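Local coordinates for protein MgGH51 (Meripilus giganteus, PDB 6ZPV) that probably hydrolyses terminal alpha-L-arabinofuranosidic bonds, as a fungal GH51 alpha-L-arabinofuranosidase, and carries glycans on its surface, at residues 134-139 with 172-177; 533-538 with 552-557; 358-363 with 388-393; 283-288 with 341-346. All blocks are in the same frame, centred on the assembly; numbering follows the deposited sequence. Where two conformers were deposited one is given.

Interaction 1: residues 134-139 with 172-177; sequences LQTNAG and VSNSFF
Asn137, just past the end of strand 127-136, reaches back over the start of strand 174-181, and its side chain can be followed atom by atom. CB lies 3.4 Å from Ser173 O, the carbonyl that also accepts the backbone N-H of Asn137. With chi1 at -77°, CG swings beside the residue's own backbone N and stays over the Ser173 peptide. At the tip the amide divides its work: OD1 accepts the hydroxyl of Ser175, with OG 2.7 Å away and tilted from the carbonyl plane, while ND2 donates to a water that in turn donates to Asn174 O. Further along, Gln135 and Ser175 form an antiparallel hydrogen-bonded pair, Gln135 N to Ser175 O 2.9 Å and Ser175 N to Gln135 O 2.8 Å. Gln135 crosses Phe177 at a slant, its amide turned 52° from the ring and OE1 3.7 Å from CD2. Arg93 donates to that OE1 and also makes a cation-pi contact with Phe177. Thr136 to Gly139 form a type I turn into strand 141-150. Past the last bridge, then, one backbone bond still joins the chains, and the Asn137 amide spends both acceptor and donor there, on a hydroxyl and, through water, on a carbonyl.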
# COMPACT_ATOMS: atom_id res chain seq x y z
N LEU A 134 2.78 -5.09 27.69
CA LEU A 134 2.41 -3.77 27.21
C LEU A 134 2.19 -2.84 28.44
O LEU A 134 1.59 -3.30 29.41
CB LEU A 134 1.13 -3.86 26.37
CG LEU A 134 1.35 -4.47 25.00
CD1 LEU A 134 0.03 -5.04 24.45
CD2 LEU A 134 1.91 -3.43 24.04
N GLN A 135 2.69 -1.61 28.36
CA GLN A 135 2.52 -0.62 29.42
C GLN A 135 2.09 0.69 28.79
O GLN A 135 2.44 1.00 27.67
CB GLN A 135 3.81 -0.51 30.25
CG GLN A 135 4.99 0.04 29.47
CD GLN A 135 6.18 0.29 30.35
OE1 GLN A 135 6.62 -0.59 31.06
NE2 GLN A 135 6.72 1.51 30.29
N THR A 136 1.39 1.49 29.61
CA THR A 136 1.30 2.90 29.26
C THR A 136 2.69 3.55 29.20
O THR A 136 3.61 3.05 29.92
CB THR A 136 0.39 3.69 30.18
OG1 THR A 136 1.03 3.76 31.46
CG2 THR A 136 -0.99 3.04 30.29
N ASN A 137 2.85 4.65 28.45
CA ASN A 137 4.18 5.29 28.40
C ASN A 137 4.50 5.88 29.80
O ASN A 137 5.67 6.10 30.02
CB ASN A 137 4.31 6.28 27.25
CG ASN A 137 4.51 5.53 25.95
OD1 ASN A 137 4.65 4.31 25.94
ND2 ASN A 137 4.48 6.23 24.85
N ALA A 138 3.53 6.11 30.69
CA ALA A 138 3.82 6.55 32.10
C ALA A 138 4.38 5.42 32.99
O ALA A 138 4.80 5.68 34.08
CB ALA A 138 2.57 7.17 32.70
N GLY A 139 4.28 4.17 32.52
CA GLY A 139 4.87 2.98 33.14
C GLY A 139 3.89 2.04 33.82
O GLY A 139 4.33 1.21 34.63
N VAL A 172 -3.14 5.77 22.36
CA VAL A 172 -2.09 4.89 21.78
C VAL A 172 -0.71 5.16 22.39
O VAL A 172 0.26 4.55 21.89
CB VAL A 172 -2.04 4.94 20.25
CG1 VAL A 172 -3.38 4.53 19.66
CG2 VAL A 172 -1.66 6.32 19.71
N SER A 173 -0.59 5.93 23.47
CA SER A 173 0.72 6.27 24.06
C SER A 173 1.15 5.14 25.00
O SER A 173 1.22 5.34 26.22
CB SER A 173 0.65 7.63 24.71
OG SER A 173 0.46 8.67 23.73
N ASN A 174 1.41 3.98 24.41
CA ASN A 174 1.78 2.73 25.10
C ASN A 174 3.02 2.14 24.41
O ASN A 174 3.27 2.43 23.24
CB ASN A 174 0.63 1.73 25.02
CG ASN A 174 -0.69 2.37 25.36
OD1 ASN A 174 -0.84 2.84 26.51
ND2 ASN A 174 -1.62 2.44 24.40
N SER A 175 3.72 1.28 25.15
CA SER A 175 4.94 0.62 24.67
C SER A 175 4.94 -0.87 25.02
O SER A 175 4.33 -1.30 26.02
CB SER A 175 6.15 1.27 25.26
OG SER A 175 6.36 2.58 24.78
N PHE A 176 5.61 -1.63 24.17
CA PHE A 176 6.00 -3.00 24.50
C PHE A 176 7.17 -2.95 25.49
O PHE A 176 8.01 -2.05 25.40
CB PHE A 176 6.43 -3.69 23.23
CG PHE A 176 6.99 -5.08 23.39
CD1 PHE A 176 6.14 -6.13 23.75
CD2 PHE A 176 8.31 -5.36 23.15
CE1 PHE A 176 6.61 -7.42 23.91
CE2 PHE A 176 8.78 -6.69 23.26
CZ PHE A 176 7.95 -7.69 23.66
N PHE A 177 7.24 -3.91 26.41
CA PHE A 177 8.36 -3.97 27.35
C PHE A 177 8.84 -5.41 27.50
O PHE A 177 8.08 -6.39 27.33
CB PHE A 177 8.01 -3.40 28.72
CG PHE A 177 7.06 -4.19 29.58
CD1 PHE A 177 7.50 -5.26 30.34
CD2 PHE A 177 5.72 -3.84 29.65
CE1 PHE A 177 6.60 -5.94 31.15
CE2 PHE A 177 4.84 -4.51 30.47
CZ PHE A 177 5.30 -5.59 31.26
O HOH W 1 4.58 4.66 22.25

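Interaction 2: residues 533-538 with 552-557; sequences GTLHWS and IANAGS
The flat amide of Asn554 lies across from Leu535, whose CD1 meets its CB and CG; OD1 accepts Gly556 N at 3.2 Å in an Asx turn, and ND2 reaches Ser558 O and Ala614 O. The imidazole of His536, on the other face of the sheet, has Gly533 O at its edge, in the ring plane, where NE2 donates a 2.8 Å bond; the donor stands well above the plane of that carbonyl and so does not use a lone pair. Trp537 has Leu535 CG at the edge of its indole, on the opposite face from His536, and its NE1 is taken by Thr527 O.

Across the strands, His536 and Ala553 form an antiparallel hydrogen-bonded pair, His536 N to Ala553 O 2.9 Å and Ala553 N to His536 O 2.8 Å, and Ala555 N adds a bond to Thr534 O. Leu535, its CG swung away from the backbone N (chi1 -175°), lays CD1 against Asn554 CB at 3.9 Å and Ile552 CG2 at 4.1 Å. Beyond the regular pairing, Thr534 CB and CG2 pack on the Gly556 backbone, CG2 3.8 Å from Gly556 CA.

These strands form a beta hairpin in the antiparallel sheet of the C-terminal domain. Helix 454-469 packs on the His536 and Ala553 face, strand 560-565 on the face of Leu535, Trp537 and Ile552, and Tyr409 of helix 405-410 touches Thr534 and Ala555.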
# COMPACT_ATOMS: atom_id res chain seq x y z
N GLY A 533 -14.49 21.76 -19.67
CA GLY A 533 -15.51 22.20 -18.71
C GLY A 533 -15.36 21.55 -17.36
O GLY A 533 -14.53 20.64 -17.14
N THR A 534 -16.16 22.03 -16.41
CA THR A 534 -16.14 21.53 -15.01
C THR A 534 -17.06 20.34 -14.80
O THR A 534 -16.94 19.72 -13.73
CB THR A 534 -16.48 22.66 -14.06
OG1 THR A 534 -17.71 23.25 -14.48
CG2 THR A 534 -15.43 23.72 -14.01
N LEU A 535 -18.03 20.08 -15.68
CA LEU A 535 -19.07 19.09 -15.41
C LEU A 535 -18.88 17.89 -16.32
O LEU A 535 -18.84 18.02 -17.57
CB LEU A 535 -20.46 19.68 -15.68
CG LEU A 535 -21.64 18.78 -15.31
CD1 LEU A 535 -21.71 18.52 -13.82
CD2 LEU A 535 -22.94 19.40 -15.80
N HIS A 536 -18.71 16.70 -15.73
CA HIS A 536 -18.39 15.47 -16.49
C HIS A 536 -19.22 14.33 -15.96
O HIS A 536 -19.67 14.33 -14.83
CB HIS A 536 -16.88 15.16 -16.35
CG HIS A 536 -16.01 16.15 -17.03
ND1 HIS A 536 -15.63 15.97 -18.32
CD2 HIS A 536 -15.60 17.38 -16.59
CE1 HIS A 536 -14.96 17.10 -18.65
NE2 HIS A 536 -14.94 17.96 -17.65
N TRP A 537 -19.41 13.31 -16.80
CA TRP A 537 -20.17 12.13 -16.39
C TRP A 537 -19.71 10.94 -17.21
O TRP A 537 -19.09 11.09 -18.28
CB TRP A 537 -21.69 12.38 -16.60
CG TRP A 537 -22.04 12.82 -17.97
CD1 TRP A 537 -22.27 12.02 -19.07
CD2 TRP A 537 -22.14 14.19 -18.44
NE1 TRP A 537 -22.47 12.80 -20.18
CE2 TRP A 537 -22.41 14.13 -19.81
CE3 TRP A 537 -21.99 15.41 -17.82
CZ2 TRP A 537 -22.54 15.29 -20.59
CZ3 TRP A 537 -22.15 16.54 -18.58
CH2 TRP A 537 -22.42 16.48 -19.95
N SER A 538 -20.06 9.75 -16.74
CA SER A 538 -19.81 8.47 -17.43
C SER A 538 -20.86 7.47 -16.96
O SER A 538 -21.17 7.41 -15.76
CB SER A 538 -18.40 7.97 -17.14
OG SER A 538 -18.17 6.70 -17.74
N ILE A 552 -21.26 11.29 -11.92
CA ILE A 552 -21.29 12.72 -12.28
C ILE A 552 -20.31 13.48 -11.40
O ILE A 552 -20.42 13.45 -10.14
CB ILE A 552 -22.69 13.30 -12.06
CG1 ILE A 552 -23.77 12.47 -12.76
CG2 ILE A 552 -22.73 14.76 -12.48
CD1 ILE A 552 -25.18 12.71 -12.26
N ALA A 553 -19.37 14.17 -12.02
CA ALA A 553 -18.41 15.02 -11.32
C ALA A 553 -18.71 16.48 -11.66
O ALA A 553 -18.60 16.86 -12.83
CB ALA A 553 -16.98 14.64 -11.68
N ASN A 554 -19.01 17.27 -10.64
CA ASN A 554 -19.09 18.73 -10.78
C ASN A 554 -17.86 19.27 -10.08
O ASN A 554 -17.85 19.37 -8.86
CB ASN A 554 -20.39 19.32 -10.26
CG ASN A 554 -20.48 20.80 -10.52
OD1 ASN A 554 -19.48 21.41 -10.97
ND2 ASN A 554 -21.65 21.39 -10.28
N ALA A 555 -16.80 19.57 -10.86
CA ALA A 555 -15.49 19.96 -10.31
C ALA A 555 -15.36 21.45 -10.19
O ALA A 555 -14.20 21.94 -9.89
CB ALA A 555 -14.36 19.41 -11.17
N GLY A 556 -16.44 22.19 -10.40
CA GLY A 556 -16.48 23.65 -10.36
C GLY A 556 -17.30 24.23 -9.21
O GLY A 556 -17.91 23.52 -8.42
N SER A 557 -17.31 25.58 -9.17
CA SER A 557 -17.88 26.32 -8.03
C SER A 557 -19.36 26.66 -8.16
O SER A 557 -19.91 27.25 -7.19
CB SER A 557 -17.10 27.61 -7.82
OG SER A 557 -17.21 28.44 -8.93

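Interaction 3: residues 358-363 with 388-393; sequences SYPYRW and PVLSPV. With MAN (alpha-D-mannopyranose), chain B.
Leu390 is the apolar centre, packed against the aromatic rings of Tyr359 and Trp363 at the start of helix 359-373. Its CD1 sits over one face of the Trp363 indole, 4.0 Å from the centroid of the five-membered ring and only 9° off the normal, a clear CH-pi contact. The same methyl lies 3.8 Å from Tyr359 CE2, while CD2 turns to the backbone of the helix and meets Pro360 CA at 3.8 Å. A chi1 of -55° keeps CG beside the residue's own backbone N, from where CD1 reaches both rings and CD2 meets Pro360 and the Tyr359 ring at CD2.

Outward from this core, the rings of Pro360 and Pro388 cross at about a right angle, CG to CG 3.8 Å. On the other flank Pro392 CD approaches Trp363 NE1 at 3.6 Å. Both Pro388 and Pro392 follow cis peptide bonds.

The polar edge begins at the indole N-H: NE1 donates to Pro392 O at 2.9 Å, in the carbonyl plane and on a lone pair. A water bridges Pro360 O and Ser391 N. On the outer side of the loop, Val389 and Val393 point away from the helix and belong to a glycan pocket, with Val389 CG2 3.7 Å from O6 of a mannose.

The loop joins strands 378-381 and 396-403 of the parallel barrel sheet. Ala381 of strand 378-381 touches Tyr359, Trp363 and Leu390, and Tyr359 OH reaches Val348 O at the end of strand 345-348.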
# COMPACT_ATOMS: atom_id res chain seq x y z
N SER A 358 18.97 4.04 -21.73
CA SER A 358 19.23 2.59 -21.58
C SER A 358 17.97 1.74 -21.64
O SER A 358 18.09 0.53 -21.84
CB SER A 358 19.97 2.34 -20.29
OG SER A 358 19.12 2.67 -19.21
N TYR A 359 16.80 2.32 -21.40
CA TYR A 359 15.61 1.46 -21.35
C TYR A 359 15.42 0.67 -22.63
O TYR A 359 14.96 -0.48 -22.54
CB TYR A 359 14.33 2.23 -21.00
CG TYR A 359 13.17 1.35 -20.59
CD1 TYR A 359 13.21 0.59 -19.41
CD2 TYR A 359 11.96 1.33 -21.27
CE1 TYR A 359 12.13 -0.12 -18.93
CE2 TYR A 359 10.86 0.65 -20.79
CZ TYR A 359 10.92 -0.03 -19.59
OH TYR A 359 9.77 -0.62 -19.08
N PRO A 360 15.71 1.16 -23.86
CA PRO A 360 15.48 0.30 -25.01
C PRO A 360 16.16 -1.07 -24.92
O PRO A 360 15.52 -2.09 -25.17
CB PRO A 360 15.89 1.15 -26.17
CG PRO A 360 15.62 2.58 -25.72
CD PRO A 360 16.02 2.56 -24.25
N TYR A 361 17.42 -1.14 -24.52
CA TYR A 361 18.08 -2.45 -24.41
C TYR A 361 17.62 -3.19 -23.17
O TYR A 361 17.59 -4.42 -23.16
CB TYR A 361 19.62 -2.39 -24.56
CG TYR A 361 20.42 -1.79 -23.42
CD1 TYR A 361 20.55 -2.47 -22.22
CD2 TYR A 361 21.08 -0.59 -23.54
CE1 TYR A 361 21.32 -1.94 -21.18
CE2 TYR A 361 21.84 -0.05 -22.52
CZ TYR A 361 21.99 -0.74 -21.35
OH TYR A 361 22.75 -0.17 -20.34
N ARG A 362 17.35 -2.47 -22.08
CA ARG A 362 16.88 -3.13 -20.86
C ARG A 362 15.48 -3.78 -21.10
O ARG A 362 15.30 -4.98 -20.81
CB ARG A 362 16.88 -2.19 -19.66
CG ARG A 362 18.28 -1.70 -19.32
CD ARG A 362 18.35 -0.80 -18.08
NE ARG A 362 17.64 0.47 -18.21
CZ ARG A 362 16.53 0.87 -17.61
NH1 ARG A 362 15.81 0.05 -16.85
NH2 ARG A 362 16.13 2.11 -17.74
N TRP A 363 14.55 -2.99 -21.60
CA TRP A 363 13.25 -3.53 -22.02
C TRP A 363 13.45 -4.66 -23.01
O TRP A 363 12.82 -5.74 -22.86
CB TRP A 363 12.42 -2.40 -22.68
CG TRP A 363 11.19 -2.88 -23.40
CD1 TRP A 363 11.08 -3.21 -24.71
CD2 TRP A 363 9.91 -3.15 -22.81
NE1 TRP A 363 9.84 -3.68 -24.99
CE2 TRP A 363 9.10 -3.64 -23.84
CE3 TRP A 363 9.36 -3.05 -21.52
CZ2 TRP A 363 7.77 -4.01 -23.64
CZ3 TRP A 363 8.06 -3.42 -21.32
CH2 TRP A 363 7.27 -3.89 -22.37
N PRO A 388 11.28 6.64 -26.03
CA PRO A 388 11.84 6.07 -27.24
C PRO A 388 11.02 4.91 -27.75
O PRO A 388 10.22 4.31 -27.05
CB PRO A 388 13.19 5.53 -26.73
CG PRO A 388 12.94 5.19 -25.28
CD PRO A 388 11.99 6.27 -24.80
N VAL A 389 11.31 4.53 -28.98
CA VAL A 389 10.64 3.41 -29.63
C VAL A 389 11.23 2.08 -29.13
O VAL A 389 12.43 1.89 -29.17
CB VAL A 389 10.82 3.51 -31.12
CG1 VAL A 389 10.11 2.33 -31.78
CG2 VAL A 389 10.34 4.88 -31.63
N LEU A 390 10.39 1.23 -28.56
CA LEU A 390 10.80 -0.03 -27.94
C LEU A 390 10.57 -1.25 -28.81
O LEU A 390 9.62 -1.27 -29.59
CB LEU A 390 10.11 -0.21 -26.60
CG LEU A 390 10.29 0.92 -25.60
CD1 LEU A 390 9.45 0.64 -24.34
CD2 LEU A 390 11.75 1.11 -25.22
N SER A 391 11.43 -2.25 -28.64
CA SER A 391 11.31 -3.56 -29.28
C SER A 391 11.52 -4.60 -28.19
O SER A 391 12.53 -4.56 -27.48
CB SER A 391 12.40 -3.69 -30.33
OG SER A 391 12.34 -4.97 -30.88
N PRO A 392 10.62 -5.59 -28.01
CA PRO A 392 9.37 -5.74 -28.75
C PRO A 392 8.39 -4.59 -28.49
O PRO A 392 8.49 -3.84 -27.53
CB PRO A 392 8.83 -7.10 -28.20
CG PRO A 392 9.36 -7.18 -26.83
CD PRO A 392 10.72 -6.59 -26.94
N VAL A 393 7.42 -4.46 -29.39
CA VAL A 393 6.36 -3.43 -29.27
C VAL A 393 5.62 -3.67 -27.97
O VAL A 393 5.13 -4.77 -27.70
CB VAL A 393 5.42 -3.46 -30.48
CG1 VAL A 393 4.25 -2.47 -30.26
CG2 VAL A 393 6.12 -3.14 -31.76
C1 MAN B . 13.00 8.35 -34.07
C2 MAN B . 14.19 8.50 -35.01
C3 MAN B . 13.91 7.94 -36.44
C4 MAN B . 13.39 6.54 -36.33
C5 MAN B . 12.16 6.46 -35.40
C6 MAN B . 11.60 5.01 -35.30
O2 MAN B . 15.33 7.79 -34.44
O3 MAN B . 15.12 7.91 -37.16
O4 MAN B . 13.07 6.05 -37.64
O5 MAN B . 12.53 7.01 -34.13
O6 MAN B . 12.58 4.22 -34.56
O HOH W 2 13.82 -1.48 -27.32

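Interaction 4: residues 283-288 with 341-346; sequences MEPIMA and FTLRFV. With SO4 (sulfate ion), chain R.
Arg344 grips the carboxylate of Glu284 side-on with two nitrogens. NE donates to OE2 at 2.8 Å, almost straight at 178° and onto the syn lone pair, while NH1 donates to OE1 at 2.9 Å; the two planes are 28° apart, nearly coplanar. NH1 and NH2 also hold a sulfate, probably from the crystallisation liquor, which Ser15 binds too. A water donates to Glu284 OE2 and Pro285 O and accepts from Arg344 N, so OE2 is met by both the guanidinium and the water. Phe345 lies along the arginine, with Arg344 CB over one ring face and CZ of the ring over the guanidinium.

Deeper in, Met287 N bonds to Phe345 O at 3.2 Å in the parallel pairing of strands 284-289 and 345-348. Pro285 CG presses on Leu343 CD1 at 3.7 Å. The same methyl meets Met287 CB, and on the other face of the sheet from Met287, Ile286 CG1 packs on Phe345 CB at 4.0 Å.

Neighbouring strands in the (beta/alpha)8 barrel of a GH51 enzyme thus join through apolar packing on both faces of the sheet and an ion pair at the N-terminal end of strand 284-289. The sulfate beside Arg344 would probably offset part of its charge, and the two-point grip fixes how the guanidinium is turned.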
# COMPACT_ATOMS: atom_id res chain seq x y z
N MET A 283 -8.27 -9.38 -5.31
CA MET A 283 -7.47 -8.55 -6.21
C MET A 283 -6.50 -9.41 -7.02
O MET A 283 -6.10 -10.46 -6.53
CB MET A 283 -6.63 -7.53 -5.43
CG MET A 283 -7.45 -6.44 -4.76
SD MET A 283 -6.47 -5.14 -4.01
CE MET A 283 -6.92 -5.34 -2.29
N GLU A 284 -6.12 -8.94 -8.19
CA GLU A 284 -5.03 -9.55 -8.93
C GLU A 284 -3.83 -8.60 -8.95
O GLU A 284 -3.96 -7.37 -8.88
CB GLU A 284 -5.40 -9.92 -10.34
CG GLU A 284 -5.67 -8.76 -11.29
CD GLU A 284 -6.08 -9.28 -12.66
OE1 GLU A 284 -7.28 -9.15 -13.01
OE2 GLU A 284 -5.21 -9.84 -13.36
N PRO A 285 -2.60 -9.15 -9.01
CA PRO A 285 -1.42 -8.29 -9.01
C PRO A 285 -1.15 -7.64 -10.35
O PRO A 285 -1.33 -8.22 -11.40
CB PRO A 285 -0.27 -9.28 -8.68
CG PRO A 285 -0.80 -10.60 -9.16
CD PRO A 285 -2.28 -10.59 -8.90
N ILE A 286 -0.56 -6.43 -10.25
CA ILE A 286 0.27 -5.87 -11.33
C ILE A 286 1.66 -5.80 -10.71
O ILE A 286 1.93 -4.90 -9.92
CB ILE A 286 -0.26 -4.55 -11.87
CG1 ILE A 286 -1.66 -4.71 -12.46
CG2 ILE A 286 0.74 -4.00 -12.89
CD1 ILE A 286 -2.31 -3.46 -13.00
N MET A 287 2.48 -6.81 -10.97
CA MET A 287 3.74 -6.98 -10.25
C MET A 287 4.90 -6.39 -11.03
O MET A 287 5.12 -6.73 -12.19
CB MET A 287 3.99 -8.46 -9.98
CG MET A 287 5.24 -8.70 -9.15
SD MET A 287 5.55 -10.41 -8.70
CE MET A 287 6.02 -11.06 -10.29
N ALA A 288 5.66 -5.52 -10.38
CA ALA A 288 6.86 -4.94 -10.99
C ALA A 288 8.08 -5.86 -10.74
O ALA A 288 8.19 -6.54 -9.72
CB ALA A 288 7.13 -3.56 -10.47
N PHE A 341 -0.58 -18.63 -7.88
CA PHE A 341 -1.41 -17.42 -7.75
C PHE A 341 -1.75 -16.87 -9.14
O PHE A 341 -1.05 -17.19 -10.08
CB PHE A 341 -0.66 -16.37 -6.91
CG PHE A 341 -0.51 -16.69 -5.45
CD1 PHE A 341 -1.49 -16.34 -4.53
CD2 PHE A 341 0.64 -17.31 -4.99
CE1 PHE A 341 -1.33 -16.58 -3.18
CE2 PHE A 341 0.81 -17.53 -3.63
CZ PHE A 341 -0.19 -17.18 -2.76
N THR A 342 -2.76 -16.02 -9.20
CA THR A 342 -3.08 -15.28 -10.42
C THR A 342 -1.93 -14.30 -10.75
O THR A 342 -1.49 -13.57 -9.83
CB THR A 342 -4.38 -14.46 -10.24
OG1 THR A 342 -5.42 -15.38 -9.96
CG2 THR A 342 -4.69 -13.61 -11.45
N LEU A 343 -1.52 -14.24 -12.02
CA LEU A 343 -0.58 -13.15 -12.45
C LEU A 343 -0.74 -12.97 -13.96
O LEU A 343 -0.33 -13.82 -14.73
CB LEU A 343 0.87 -13.48 -12.11
CG LEU A 343 1.88 -12.45 -12.55
CD1 LEU A 343 1.75 -11.13 -11.83
CD2 LEU A 343 3.30 -13.00 -12.41
N ARG A 344 -1.33 -11.86 -14.37
CA ARG A 344 -1.57 -11.55 -15.78
C ARG A 344 -0.70 -10.42 -16.28
O ARG A 344 -0.62 -10.25 -17.51
CB ARG A 344 -3.05 -11.22 -16.03
CG ARG A 344 -4.00 -12.34 -15.65
CD ARG A 344 -5.36 -12.17 -16.27
NE ARG A 344 -6.06 -11.01 -15.81
CZ ARG A 344 -7.08 -10.38 -16.41
NH1 ARG A 344 -7.68 -9.36 -15.83
NH2 ARG A 344 -7.50 -10.76 -17.59
N PHE A 345 -0.15 -9.59 -15.39
CA PHE A 345 0.48 -8.31 -15.75
C PHE A 345 1.80 -8.18 -14.95
O PHE A 345 1.77 -8.29 -13.73
CB PHE A 345 -0.43 -7.15 -15.35
CG PHE A 345 -1.80 -7.15 -15.98
CD1 PHE A 345 -1.96 -6.89 -17.32
CD2 PHE A 345 -2.89 -7.51 -15.23
CE1 PHE A 345 -3.23 -6.91 -17.88
CE2 PHE A 345 -4.14 -7.60 -15.83
CZ PHE A 345 -4.32 -7.28 -17.14
N VAL A 346 2.87 -7.85 -15.66
CA VAL A 346 4.17 -7.57 -15.06
C VAL A 346 4.67 -6.24 -15.61
O VAL A 346 4.64 -6.03 -16.85
CB VAL A 346 5.20 -8.70 -15.26
CG1 VAL A 346 6.61 -8.24 -14.94
CG2 VAL A 346 4.78 -9.92 -14.47
S SO4 R . -10.59 -8.18 -18.14
O1 SO4 R . -9.95 -7.68 -16.91
O2 SO4 R . -10.45 -9.58 -18.37
O3 SO4 R . -9.94 -7.45 -19.30
O4 SO4 R . -11.97 -7.70 -18.09
O HOH W 3 -2.69 -10.35 -12.45

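In the fold
From the N terminus, interaction 1 comes first, pairing two strands of an antiparallel sheet and closing a loop that holds strands 141-150 and 157-163. Interaction 4 follows, closing a stretch with helices 306-320 and 327-334 in a beta-alpha-beta crossover of the parallel barrel. The chain then runs through strand 345-348 into helix 359-373, where interaction 3 ties the helix start to the loop after strand 378-381; its nearest atoms are about 6 Å from those of interaction 4. Interaction 2 comes last, a hairpin in the C-terminal domain. All four follow in series, none nested or crossing, and interactions 1 and 3 lie about 54 Å apart between centres.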